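Local coordinates for metallo-carboxypeptidase (Pseudomonas aeruginosa, PDB 4A39), which probably removes C-terminal residues from peptides as a zinc-dependent metallocarboxypeptidase of the M14 family, at residues Glu159-Arg164 against Leu216-Asn221; Leu173-Gln178 against Leu268-His273; Ala186-Glu191 against Arg368-Gly373; Asp238-Trp243 against Leu329-Asn334. All blocks are in the same frame, centred on the assembly; numbering follows the deposited sequence.

How the contacts relate
Contacts 1 and 2 lie in one mixed beta-sheet, where strand 212-217 pairs antiparallel with 157-163 and parallel with 171-177; both are buried and rest on backbone hydrogen bonds and apolar side chains, and contact 2 also carries a metal-binding histidine. Contact 3 joins two helices, and helix 185-196 also packs on contact 2 by setting Ala-186 and Met-190 against Ala-177. The chemistry of contact 3 changes from ring packing inside to a salt bridge at its partly exposed lysine. Contact 4 has no strand pairing: a loop and a helix start meet through single polar bonds and one indole face. Contacts 2 and 4 both reach the bound inhibitor, contact 2 through His-273 and its zinc, contact 4 through a carboxylate.

Contact 1: Glu159-Arg164 against Leu216-Asn221; sequences ELLRVR and LVPNMN
Leu-160 lays its CD1 methyl against CG2 of Val-217, 3.8 Å away, the two side chains meeting at a slant. CG anti to the backbone N (chi1 169°) lets CD1 come near Val-217, although the CB bond itself does not aim at the partner strand. The opposite face of the sheet bears Leu-161 and Leu-216, an antiparallel hydrogen-bonded pair: Leu-161 N gives to Leu-216 O and Leu-216 N to Leu-161 O, both at 2.8 Å and nearly straight. Beside them CD1 of Leu-161 crosses the ring of Pro-218 at about a right angle, 4.1 Å from its CG, and CG2 of Val-163 reaches CD1 of Leu-216 at the same separation. Helix 185-196 covers Leu-216 through Met-190, Leu-193 and Ile-194. Past Pro-218 the strand pairing gives way to a water, which donates to Glu-159 O and accepts from Asn-219 N, each at 3.0 Å. Asn-219 OD1 then closes an Asx turn on the N of Asn-221, whose own side chain caps the following helix. Where strand 212-217 runs out into this loop and direct amide pairing stops, the water thus supplies a partner for both Glu-159 O and Asn-219 N.

Contact 2: Leu173-Gln178 against Leu268-His273; sequences LWVIAQ and LFLDIH. With ZN (zinc ion), chain C; GEM ((2-guanidinoethylmercapto)succinic acid), chain D.
Ile-176 sets its CD1 methyl at the edge of the Phe-269 ring, 3.5 Å from CZ, on the same face of the sheet as Trp-174 and Asp-271. Its CG1 stands between the backbone N and the carbonyl carbon (chi1 69°), which also brings that carbon beside Asp-271 OD1. Underneath, strands 171-177 and 268-275 run parallel, and their amides and carbonyls are paired in alternation. Leu-268 O receives Trp-174 N, Trp-174 O receives Leu-270 N, Leu-270 O takes Ile-176 N at 3.0 Å, and Ile-176 O takes Ile-272 N at 2.9 Å in an almost linear bond (178°). The series fades at its end, where Gln-178 N makes only a weak bond to Ile-272 O at 3.3 Å. Val-175 turns its outward amide and carbonyl to strand 212-217, and Gln-178 secures its amide group on Pro-181 and Glu-187. On the other face Val-175 CG1 touches Ile-272 CG1. Asp-271 divides its oxygens: OD1 accepts from Gln-179, while OD2 accepts His-273 NE2 at 2.6 Å, lying in the imidazole plane although the histidine approaches from above the carboxylate. The opposite ring nitrogen, ND1, binds zinc at 2.2 Å, alongside His-180, Glu-183 and the inhibitor oxygen O13. Inhibitor sulfur S7 sits over the ring centre. With NE2 donating to a carboxylate and ND1 left to the metal, the ring's rotation is fixed, and Asp-271 would be expected to strengthen the histidine as a zinc ligand.

Contact 3: Ala186-Glu191 against Arg368-Gly373; sequences AEWFME and RSKRLG
Phe-189 presents one ring face to the backbone of Gly-373, whose CA lies 3.6 Å from the ring centroid and 15° off its normal, a CH-pi contact made against main chain. The ring arrives there because CG is anti to the backbone N (chi1 173°), bringing a side chain that starts out along the helix flank round to the partner. Leu-372 packs beside it, CG to Phe-189 CE2 3.9 Å. Below the ring the backbones themselves nearly meet: Phe-189 CA points a hydrogen at Ser-369 O, 3.4 Å away, and the methylenes of Trp-188 CB and Ser-369 CB touch at 3.7 Å. Such closeness belongs to a helix pair whose axes approach to 6.6 Å and cross at -54°, with a glycine and a serine at the interface. In the alpha/beta fold of this zinc carboxypeptidase, helices 185-196 and 366-383 pack on the sheet, and Met-349 of strand 343-350 touches Phe-189, Ser-369 and Leu-372 alike. Away from this core the contact changes character. Lys-370, only partly buried, runs its CG past Trp-188 O and its CD along the edge of the indole, then bends at chi3 so that NZ reaches Glu-191 OE2 at 2.9 Å. That salt bridge uses the anti lone pair of the oxygen. Glu-195 supplies a second carboxylate to the ammonium, while Glu-191 OE1 is taken by Arg-130 and Tyr-126.

Contact 4: Asp238-Trp243 against Leu329-Asn334; sequences DLNRAW and LALACN. With GEM ((2-guanidinoethylmercapto)succinic acid), chain D.
Asn-240 meets the N-terminus of helix 332-340 through OD1, which accepts the first helical amide, Ala-332 N, at 3.0 Å. Asn-240, Arg-241 and Leu-331 belong to the pocket that holds the bound inhibitor, and the adjacent Asn-Arg pair grips one of its carboxylates, as in M14 carboxypeptidases, where such a pair binds the C-terminal carboxylate of the substrate. Among the polar bonds across the contact, a second joins Trp-243 N to Ala-330 O at 3.1 Å. A water is shared too, accepting from Asn-240 ND2 and from Cys-333 N. Asn-240 OD1 takes its helix amide from above the carbonyl plane, and Gln-179 is another donor to that oxygen. The nonpolar part is dominated by Trp-243, whose five-membered ring is covered on one face by the methyl of Ala-332, 3.5 Å from its centroid and 18° off the normal. Leu-331 lies alongside Arg-241, with CD1 over a face of the guanidinium, and its CD2 comes within 3.4 Å of the inhibitor's guanidine carbon C1. The ligand is hydrogen-bonded by Arg-241, bent at chi2 (-66°), whose NH1 also returns to Asn-240 O, and by Arg-231. Arg-241 NH2 gives to O15 at 3.0 Å and NH1 to O14. Asn-240 ND2 also donates to inhibitor O14, in a nearly straight bond of 2.8 Å.

Contact 1: Glu159-Arg164 against Leu216-Asn221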
# COMPACT_ATOMS: atom_id res chain seq x y z
N GLU A 159 11.28 1.61 -10.54
CA GLU A 159 11.68 3.00 -10.74
C GLU A 159 11.84 3.82 -9.47
O GLU A 159 11.03 3.73 -8.56
CB GLU A 159 10.68 3.72 -11.65
CG GLU A 159 10.55 3.12 -13.04
CD GLU A 159 9.35 2.20 -13.16
OE1 GLU A 159 8.98 1.57 -12.15
OE2 GLU A 159 8.79 2.10 -14.28
N LEU A 160 12.91 4.61 -9.44
CA LEU A 160 13.18 5.52 -8.33
C LEU A 160 13.08 6.91 -8.96
O LEU A 160 13.93 7.28 -9.78
CB LEU A 160 14.58 5.31 -7.75
CG LEU A 160 15.08 6.38 -6.77
CD1 LEU A 160 14.06 6.58 -5.65
CD2 LEU A 160 16.43 5.97 -6.20
N LEU A 161 12.05 7.65 -8.59
CA LEU A 161 11.85 8.99 -9.14
C LEU A 161 12.35 10.05 -8.18
O LEU A 161 12.27 9.87 -6.97
CB LEU A 161 10.35 9.23 -9.40
CG LEU A 161 9.60 8.17 -10.21
CD1 LEU A 161 8.12 8.52 -10.25
CD2 LEU A 161 10.19 8.07 -11.61
N ARG A 162 12.89 11.14 -8.71
CA ARG A 162 13.36 12.23 -7.86
C ARG A 162 12.72 13.53 -8.30
O ARG A 162 12.71 13.87 -9.49
CB ARG A 162 14.89 12.37 -7.90
CG ARG A 162 15.37 13.58 -7.07
CD ARG A 162 16.85 13.53 -6.72
NE ARG A 162 17.72 13.74 -7.88
CZ ARG A 162 19.04 13.76 -7.81
NH1 ARG A 162 19.65 13.58 -6.65
NH2 ARG A 162 19.76 13.96 -8.91
N VAL A 163 12.17 14.25 -7.33
CA VAL A 163 11.54 15.54 -7.58
C VAL A 163 12.51 16.58 -7.03
O VAL A 163 12.74 16.66 -5.83
CB VAL A 163 10.19 15.65 -6.85
CG1 VAL A 163 9.49 16.94 -7.24
CG2 VAL A 163 9.31 14.45 -7.17
N ARG A 164 13.11 17.35 -7.93
CA ARG A 164 14.07 18.38 -7.55
C ARG A 164 13.82 19.62 -8.39
O ARG A 164 14.02 19.61 -9.60
CB ARG A 164 15.50 17.86 -7.78
CG ARG A 164 16.63 18.84 -7.45
CD ARG A 164 17.98 18.13 -7.55
NE ARG A 164 19.14 19.01 -7.36
CZ ARG A 164 19.55 19.48 -6.19
NH1 ARG A 164 18.91 19.16 -5.07
NH2 ARG A 164 20.61 20.28 -6.13
N LEU A 216 11.03 9.01 -4.62
CA LEU A 216 9.84 8.17 -4.62
C LEU A 216 9.95 6.84 -5.35
O LEU A 216 10.47 6.77 -6.46
CB LEU A 216 8.69 8.95 -5.26
CG LEU A 216 8.50 10.41 -4.86
CD1 LEU A 216 7.45 11.05 -5.76
CD2 LEU A 216 8.09 10.51 -3.40
N VAL A 217 9.44 5.79 -4.72
CA VAL A 217 9.41 4.46 -5.33
C VAL A 217 7.94 4.03 -5.30
O VAL A 217 7.46 3.51 -4.30
CB VAL A 217 10.24 3.42 -4.54
CG1 VAL A 217 10.08 2.05 -5.18
CG2 VAL A 217 11.71 3.82 -4.53
N PRO A 218 7.21 4.25 -6.41
CA PRO A 218 5.79 3.90 -6.54
C PRO A 218 5.42 2.46 -6.23
O PRO A 218 4.33 2.20 -5.69
CB PRO A 218 5.48 4.28 -7.98
CG PRO A 218 6.37 5.46 -8.21
CD PRO A 218 7.67 4.99 -7.60
N ASN A 219 6.28 1.51 -6.58
CA ASN A 219 5.99 0.11 -6.29
C ASN A 219 7.24 -0.73 -6.07
O ASN A 219 8.06 -0.92 -6.98
CB ASN A 219 5.12 -0.52 -7.39
CG ASN A 219 4.54 -1.85 -6.96
OD1 ASN A 219 5.25 -2.85 -6.87
ND2 ASN A 219 3.24 -1.87 -6.68
N MET A 220 7.37 -1.23 -4.85
CA MET A 220 8.52 -2.03 -4.42
C MET A 220 8.46 -3.52 -4.74
O MET A 220 9.44 -4.22 -4.50
CB MET A 220 8.69 -1.90 -2.90
CG MET A 220 9.27 -0.59 -2.41
SD MET A 220 11.00 -0.41 -2.83
CE MET A 220 11.72 -1.74 -1.85
N ASN A 221 7.33 -3.99 -5.26
CA ASN A 221 7.19 -5.43 -5.54
C ASN A 221 6.31 -5.68 -6.76
O ASN A 221 5.21 -6.22 -6.65
CB ASN A 221 6.55 -6.10 -4.31
CG ASN A 221 6.85 -7.59 -4.23
OD1 ASN A 221 7.07 -8.27 -5.24
ND2 ASN A 221 6.85 -8.12 -3.01
O HOH W 1 8.46 2.11 -8.61

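Contact 2: Leu173-Gln178 against Leu268-His273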
# COMPACT_ATOMS: atom_id res chain seq x y z
N LEU A 173 13.80 13.53 1.05
CA LEU A 173 12.62 12.91 1.64
C LEU A 173 12.22 11.67 0.84
O LEU A 173 11.80 11.78 -0.31
CB LEU A 173 11.47 13.91 1.68
CG LEU A 173 11.81 15.33 2.15
CD1 LEU A 173 10.52 16.12 2.26
CD2 LEU A 173 12.54 15.30 3.48
N TRP A 174 12.34 10.50 1.47
CA TRP A 174 12.02 9.24 0.82
C TRP A 174 10.66 8.65 1.15
O TRP A 174 10.25 8.59 2.31
CB TRP A 174 13.08 8.20 1.16
CG TRP A 174 14.44 8.48 0.60
CD1 TRP A 174 15.29 9.49 0.96
CD2 TRP A 174 15.12 7.71 -0.39
NE1 TRP A 174 16.46 9.39 0.24
CE2 TRP A 174 16.39 8.31 -0.59
CE3 TRP A 174 14.79 6.57 -1.14
CZ2 TRP A 174 17.32 7.80 -1.51
CZ3 TRP A 174 15.71 6.06 -2.05
CH2 TRP A 174 16.97 6.68 -2.22
N VAL A 175 9.99 8.18 0.11
CA VAL A 175 8.69 7.53 0.25
C VAL A 175 8.66 6.32 -0.69
O VAL A 175 8.81 6.48 -1.90
CB VAL A 175 7.53 8.46 -0.14
CG1 VAL A 175 6.20 7.77 0.11
CG2 VAL A 175 7.62 9.75 0.67
N ILE A 176 8.50 5.13 -0.12
CA ILE A 176 8.42 3.91 -0.92
C ILE A 176 7.10 3.21 -0.62
O ILE A 176 6.56 3.34 0.49
CB ILE A 176 9.61 2.95 -0.66
CG1 ILE A 176 9.52 2.34 0.74
CG2 ILE A 176 10.93 3.71 -0.82
CD1 ILE A 176 10.59 1.31 1.02
N ALA A 177 6.58 2.47 -1.59
CA ALA A 177 5.28 1.83 -1.40
C ALA A 177 5.13 0.39 -1.87
O ALA A 177 5.85 -0.08 -2.75
CB ALA A 177 4.21 2.68 -2.07
N GLN A 178 4.16 -0.27 -1.26
CA GLN A 178 3.76 -1.64 -1.58
C GLN A 178 4.82 -2.74 -1.59
O GLN A 178 4.91 -3.52 -2.54
CB GLN A 178 2.99 -1.64 -2.91
CG GLN A 178 1.70 -2.48 -2.88
CD GLN A 178 0.79 -2.23 -4.08
OE1 GLN A 178 0.51 -1.09 -4.42
NE2 GLN A 178 0.32 -3.31 -4.71
N LEU A 268 14.23 11.73 5.76
CA LEU A 268 12.84 11.39 6.07
C LEU A 268 12.52 10.11 5.33
O LEU A 268 12.93 9.94 4.18
CB LEU A 268 11.88 12.48 5.60
CG LEU A 268 10.40 12.08 5.74
CD1 LEU A 268 9.93 12.37 7.15
CD2 LEU A 268 9.56 12.83 4.73
N PHE A 269 11.79 9.20 5.97
CA PHE A 269 11.43 7.95 5.32
C PHE A 269 10.03 7.49 5.67
O PHE A 269 9.70 7.32 6.84
CB PHE A 269 12.42 6.84 5.70
CG PHE A 269 12.08 5.50 5.10
CD1 PHE A 269 12.13 5.31 3.72
CD2 PHE A 269 11.69 4.44 5.91
CE1 PHE A 269 11.80 4.08 3.16
CE2 PHE A 269 11.36 3.20 5.36
CZ PHE A 269 11.41 3.02 3.98
N LEU A 270 9.20 7.30 4.65
CA LEU A 270 7.84 6.83 4.85
C LEU A 270 7.67 5.55 4.03
O LEU A 270 7.92 5.54 2.82
CB LEU A 270 6.82 7.88 4.39
CG LEU A 270 6.86 9.24 5.10
CD1 LEU A 270 5.79 10.15 4.52
CD2 LEU A 270 6.64 9.04 6.59
N ASP A 271 7.28 4.47 4.71
CA ASP A 271 7.07 3.16 4.08
C ASP A 271 5.55 2.96 4.08
O ASP A 271 4.94 2.78 5.13
CB ASP A 271 7.80 2.11 4.93
CG ASP A 271 7.80 0.73 4.30
OD1 ASP A 271 7.59 0.61 3.08
OD2 ASP A 271 8.03 -0.24 5.05
N ILE A 272 4.95 2.99 2.89
CA ILE A 272 3.50 2.88 2.76
C ILE A 272 2.96 1.45 2.70
O ILE A 272 3.32 0.68 1.80
CB ILE A 272 3.00 3.66 1.52
CG1 ILE A 272 3.72 5.02 1.43
CG2 ILE A 272 1.49 3.89 1.63
CD1 ILE A 272 3.57 5.90 2.67
N HIS A 273 2.08 1.12 3.65
CA HIS A 273 1.48 -0.21 3.80
C HIS A 273 -0.03 -0.16 4.01
O HIS A 273 -0.64 0.91 4.05
CB HIS A 273 2.07 -0.92 5.02
CG HIS A 273 3.52 -1.30 4.89
ND1 HIS A 273 3.93 -2.61 4.72
CD2 HIS A 273 4.65 -0.56 4.96
CE1 HIS A 273 5.25 -2.65 4.70
NE2 HIS A 273 5.71 -1.42 4.83
ZN ZN C . 2.68 -4.36 4.63
C8 GEM D . 4.21 -4.28 9.06
S7 GEM D . 4.89 -2.73 8.35
C6 GEM D . 5.45 -1.89 9.87
C5 GEM D . 4.65 -2.23 11.13
N3 GEM D . 4.94 -3.61 11.56
C1 GEM D . 5.54 -3.81 12.73
N4 GEM D . 5.89 -2.77 13.48
N2 GEM D . 5.81 -5.04 13.15
C9 GEM D . 4.91 -5.52 8.49
O14 GEM D . 5.89 -5.33 7.73
O15 GEM D . 4.45 -6.62 8.83
C10 GEM D . 2.70 -4.36 8.84
C11 GEM D . 2.34 -4.39 7.35
O12 GEM D . 1.49 -3.56 6.95
O13 GEM D . 2.91 -5.25 6.65

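Contact 3: Ala186-Glu191 against Arg368-Gly373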
# COMPACT_ATOMS: atom_id res chain seq x y z
N ALA A 186 -1.42 1.17 -1.09
CA ALA A 186 -0.11 1.82 -1.06
C ALA A 186 0.25 2.58 -2.34
O ALA A 186 0.63 3.75 -2.28
CB ALA A 186 0.97 0.80 -0.73
N GLU A 187 0.14 1.94 -3.50
CA GLU A 187 0.47 2.68 -4.72
C GLU A 187 -0.60 3.74 -5.02
O GLU A 187 -0.30 4.74 -5.66
CB GLU A 187 0.71 1.74 -5.91
CG GLU A 187 1.07 2.51 -7.19
CD GLU A 187 1.99 1.76 -8.14
OE1 GLU A 187 1.94 0.51 -8.18
OE2 GLU A 187 2.76 2.43 -8.86
N TRP A 188 -1.84 3.53 -4.57
CA TRP A 188 -2.87 4.54 -4.79
C TRP A 188 -2.41 5.80 -4.07
O TRP A 188 -2.54 6.92 -4.58
CB TRP A 188 -4.23 4.08 -4.24
CG TRP A 188 -4.98 3.18 -5.18
CD1 TRP A 188 -5.18 1.83 -5.04
CD2 TRP A 188 -5.62 3.56 -6.41
NE1 TRP A 188 -5.91 1.35 -6.10
CE2 TRP A 188 -6.19 2.39 -6.96
CE3 TRP A 188 -5.76 4.77 -7.09
CZ2 TRP A 188 -6.90 2.39 -8.16
CZ3 TRP A 188 -6.47 4.78 -8.30
CH2 TRP A 188 -7.03 3.59 -8.82
N PHE A 189 -1.86 5.62 -2.87
CA PHE A 189 -1.34 6.73 -2.06
C PHE A 189 -0.28 7.47 -2.88
O PHE A 189 -0.25 8.71 -2.92
CB PHE A 189 -0.73 6.15 -0.76
CG PHE A 189 0.00 7.16 0.10
CD1 PHE A 189 1.29 7.57 -0.24
CD2 PHE A 189 -0.56 7.64 1.27
CE1 PHE A 189 2.01 8.44 0.59
CE2 PHE A 189 0.14 8.51 2.11
CZ PHE A 189 1.43 8.91 1.77
N MET A 190 0.59 6.72 -3.55
CA MET A 190 1.64 7.32 -4.36
C MET A 190 1.07 8.09 -5.55
O MET A 190 1.61 9.13 -5.93
CB MET A 190 2.60 6.24 -4.86
CG MET A 190 3.28 5.45 -3.74
SD MET A 190 4.30 6.47 -2.63
CE MET A 190 5.75 6.72 -3.64
N GLU A 191 -0.00 7.59 -6.15
CA GLU A 191 -0.62 8.28 -7.28
C GLU A 191 -1.13 9.66 -6.85
O GLU A 191 -0.99 10.64 -7.58
CB GLU A 191 -1.77 7.46 -7.87
CG GLU A 191 -2.50 8.18 -9.01
CD GLU A 191 -3.57 7.33 -9.67
OE1 GLU A 191 -3.24 6.22 -10.14
OE2 GLU A 191 -4.74 7.76 -9.72
N ARG A 368 -9.46 7.84 -1.48
CA ARG A 368 -9.11 8.33 -0.15
C ARG A 368 -7.61 8.11 0.11
O ARG A 368 -6.99 8.88 0.83
CB ARG A 368 -9.97 7.64 0.92
CG ARG A 368 -11.44 8.06 0.83
CD ARG A 368 -12.35 7.21 1.70
NE ARG A 368 -12.32 7.61 3.11
CZ ARG A 368 -13.00 6.97 4.06
NH1 ARG A 368 -13.74 5.91 3.75
NH2 ARG A 368 -12.95 7.40 5.32
N SER A 369 -7.04 7.07 -0.50
CA SER A 369 -5.62 6.79 -0.37
C SER A 369 -4.84 7.91 -1.06
O SER A 369 -3.85 8.41 -0.54
CB SER A 369 -5.28 5.44 -1.01
OG SER A 369 -5.97 4.38 -0.36
N LYS A 370 -5.31 8.30 -2.25
CA LYS A 370 -4.70 9.38 -3.01
C LYS A 370 -4.73 10.67 -2.20
O LYS A 370 -3.75 11.41 -2.16
CB LYS A 370 -5.45 9.59 -4.33
CG LYS A 370 -5.25 8.48 -5.35
CD LYS A 370 -6.02 8.71 -6.64
CE LYS A 370 -5.52 9.94 -7.38
NZ LYS A 370 -6.18 10.03 -8.71
N ARG A 371 -5.85 10.93 -1.53
CA ARG A 371 -6.00 12.14 -0.74
C ARG A 371 -5.04 12.15 0.45
O ARG A 371 -4.46 13.18 0.78
CB ARG A 371 -7.45 12.26 -0.23
CG ARG A 371 -7.86 13.69 0.11
CD ARG A 371 -8.36 13.84 1.55
NE ARG A 371 -9.46 12.93 1.88
CZ ARG A 371 -10.66 12.95 1.31
NH1 ARG A 371 -10.94 13.83 0.36
NH2 ARG A 371 -11.59 12.08 1.70
N LEU A 372 -4.87 11.00 1.09
CA LEU A 372 -3.95 10.92 2.22
C LEU A 372 -2.54 11.25 1.75
O LEU A 372 -1.77 11.90 2.46
CB LEU A 372 -3.98 9.52 2.85
CG LEU A 372 -3.10 9.33 4.10
CD1 LEU A 372 -3.64 10.17 5.25
CD2 LEU A 372 -3.09 7.86 4.48
N GLY A 373 -2.21 10.82 0.53
CA GLY A 373 -0.89 11.11 -0.00
C GLY A 373 -0.69 12.61 -0.13
O GLY A 373 0.38 13.15 0.16

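Contact 4: Asp238-Trp243 against Leu329-Asn334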
# COMPACT_ATOMS: atom_id res chain seq x y z
N ASP A 238 9.73 -12.04 2.25
CA ASP A 238 8.93 -10.93 2.76
C ASP A 238 9.92 -9.77 2.70
O ASP A 238 10.85 -9.70 3.50
CB ASP A 238 8.53 -11.17 4.22
CG ASP A 238 7.66 -10.05 4.80
OD1 ASP A 238 7.76 -8.90 4.32
OD2 ASP A 238 6.89 -10.32 5.74
N LEU A 239 9.72 -8.86 1.74
CA LEU A 239 10.64 -7.74 1.58
C LEU A 239 10.80 -6.88 2.83
O LEU A 239 11.87 -6.32 3.07
CB LEU A 239 10.23 -6.87 0.39
CG LEU A 239 10.36 -7.52 -0.99
CD1 LEU A 239 10.03 -6.49 -2.07
CD2 LEU A 239 11.77 -8.05 -1.19
N ASN A 240 9.75 -6.77 3.64
CA ASN A 240 9.90 -5.94 4.82
C ASN A 240 10.52 -6.65 6.02
O ASN A 240 10.35 -6.24 7.17
CB ASN A 240 8.58 -5.28 5.22
CG ASN A 240 8.81 -3.98 5.96
OD1 ASN A 240 9.74 -3.24 5.63
ND2 ASN A 240 7.98 -3.69 6.94
N ARG A 241 11.24 -7.73 5.73
CA ARG A 241 11.97 -8.48 6.75
C ARG A 241 13.38 -8.71 6.17
O ARG A 241 14.16 -9.48 6.72
CB ARG A 241 11.32 -9.84 7.03
CG ARG A 241 9.95 -9.76 7.68
CD ARG A 241 10.03 -9.20 9.09
NE ARG A 241 8.71 -9.18 9.72
CZ ARG A 241 7.75 -8.31 9.41
NH1 ARG A 241 7.95 -7.38 8.49
NH2 ARG A 241 6.56 -8.40 10.01
N ALA A 242 13.68 -8.02 5.07
CA ALA A 242 14.97 -8.18 4.41
C ALA A 242 15.88 -6.96 4.49
O ALA A 242 16.89 -6.90 3.78
CB ALA A 242 14.76 -8.55 2.94
N TRP A 243 15.56 -6.01 5.35
CA TRP A 243 16.39 -4.81 5.42
C TRP A 243 17.68 -4.93 6.22
O TRP A 243 18.61 -4.15 6.02
CB TRP A 243 15.54 -3.63 5.90
CG TRP A 243 14.53 -3.25 4.86
CD1 TRP A 243 13.42 -3.97 4.51
CD2 TRP A 243 14.59 -2.13 3.98
NE1 TRP A 243 12.78 -3.35 3.45
CE2 TRP A 243 13.47 -2.22 3.11
CE3 TRP A 243 15.46 -1.04 3.84
CZ2 TRP A 243 13.22 -1.28 2.11
CZ3 TRP A 243 15.21 -0.10 2.84
CH2 TRP A 243 14.10 -0.23 1.99
N LEU A 329 14.99 -4.57 13.62
CA LEU A 329 15.66 -3.78 12.58
C LEU A 329 15.58 -4.36 11.17
O LEU A 329 16.15 -3.81 10.24
CB LEU A 329 17.12 -3.52 12.96
CG LEU A 329 17.34 -2.48 14.06
CD1 LEU A 329 18.81 -2.41 14.43
CD2 LEU A 329 16.85 -1.11 13.58
N ALA A 330 14.87 -5.48 11.02
CA ALA A 330 14.71 -6.09 9.70
C ALA A 330 13.65 -5.33 8.91
O ALA A 330 13.57 -5.45 7.68
CB ALA A 330 14.31 -7.55 9.85
N LEU A 331 12.83 -4.55 9.61
CA LEU A 331 11.78 -3.75 8.98
C LEU A 331 12.38 -2.46 8.44
O LEU A 331 13.24 -1.85 9.08
CB LEU A 331 10.68 -3.39 9.98
CG LEU A 331 9.69 -4.49 10.38
CD1 LEU A 331 10.42 -5.67 11.02
CD2 LEU A 331 8.68 -3.90 11.35
N ALA A 332 11.91 -2.03 7.27
CA ALA A 332 12.40 -0.82 6.63
C ALA A 332 12.32 0.44 7.49
O ALA A 332 13.28 1.20 7.58
CB ALA A 332 11.66 -0.59 5.31
N CYS A 333 11.17 0.66 8.12
CA CYS A 333 11.00 1.85 8.95
C CYS A 333 12.10 1.96 9.99
O CYS A 333 12.79 2.98 10.09
CB CYS A 333 9.64 1.83 9.65
SG CYS A 333 9.34 3.26 10.69
N ASN A 334 12.28 0.90 10.76
CA ASN A 334 13.29 0.89 11.80
C ASN A 334 14.72 0.93 11.28
O ASN A 334 15.56 1.68 11.79
CB ASN A 334 13.07 -0.32 12.69
CG ASN A 334 11.76 -0.23 13.45
OD1 ASN A 334 11.66 0.46 14.46
ND2 ASN A 334 10.73 -0.90 12.94
C8 GEM D . 4.21 -4.28 9.06
S7 GEM D . 4.89 -2.73 8.35
C6 GEM D . 5.45 -1.89 9.87
C5 GEM D . 4.65 -2.23 11.13
N3 GEM D . 4.94 -3.61 11.56
C1 GEM D . 5.54 -3.81 12.73
N4 GEM D . 5.89 -2.77 13.48
N2 GEM D . 5.81 -5.04 13.15
C9 GEM D . 4.91 -5.52 8.49
O14 GEM D . 5.89 -5.33 7.73
O15 GEM D . 4.45 -6.62 8.83
C10 GEM D . 2.70 -4.36 8.84
C11 GEM D . 2.34 -4.39 7.35
O12 GEM D . 1.49 -3.56 6.95
O13 GEM D . 2.91 -5.25 6.65
O HOH W 2 8.59 -0.72 7.74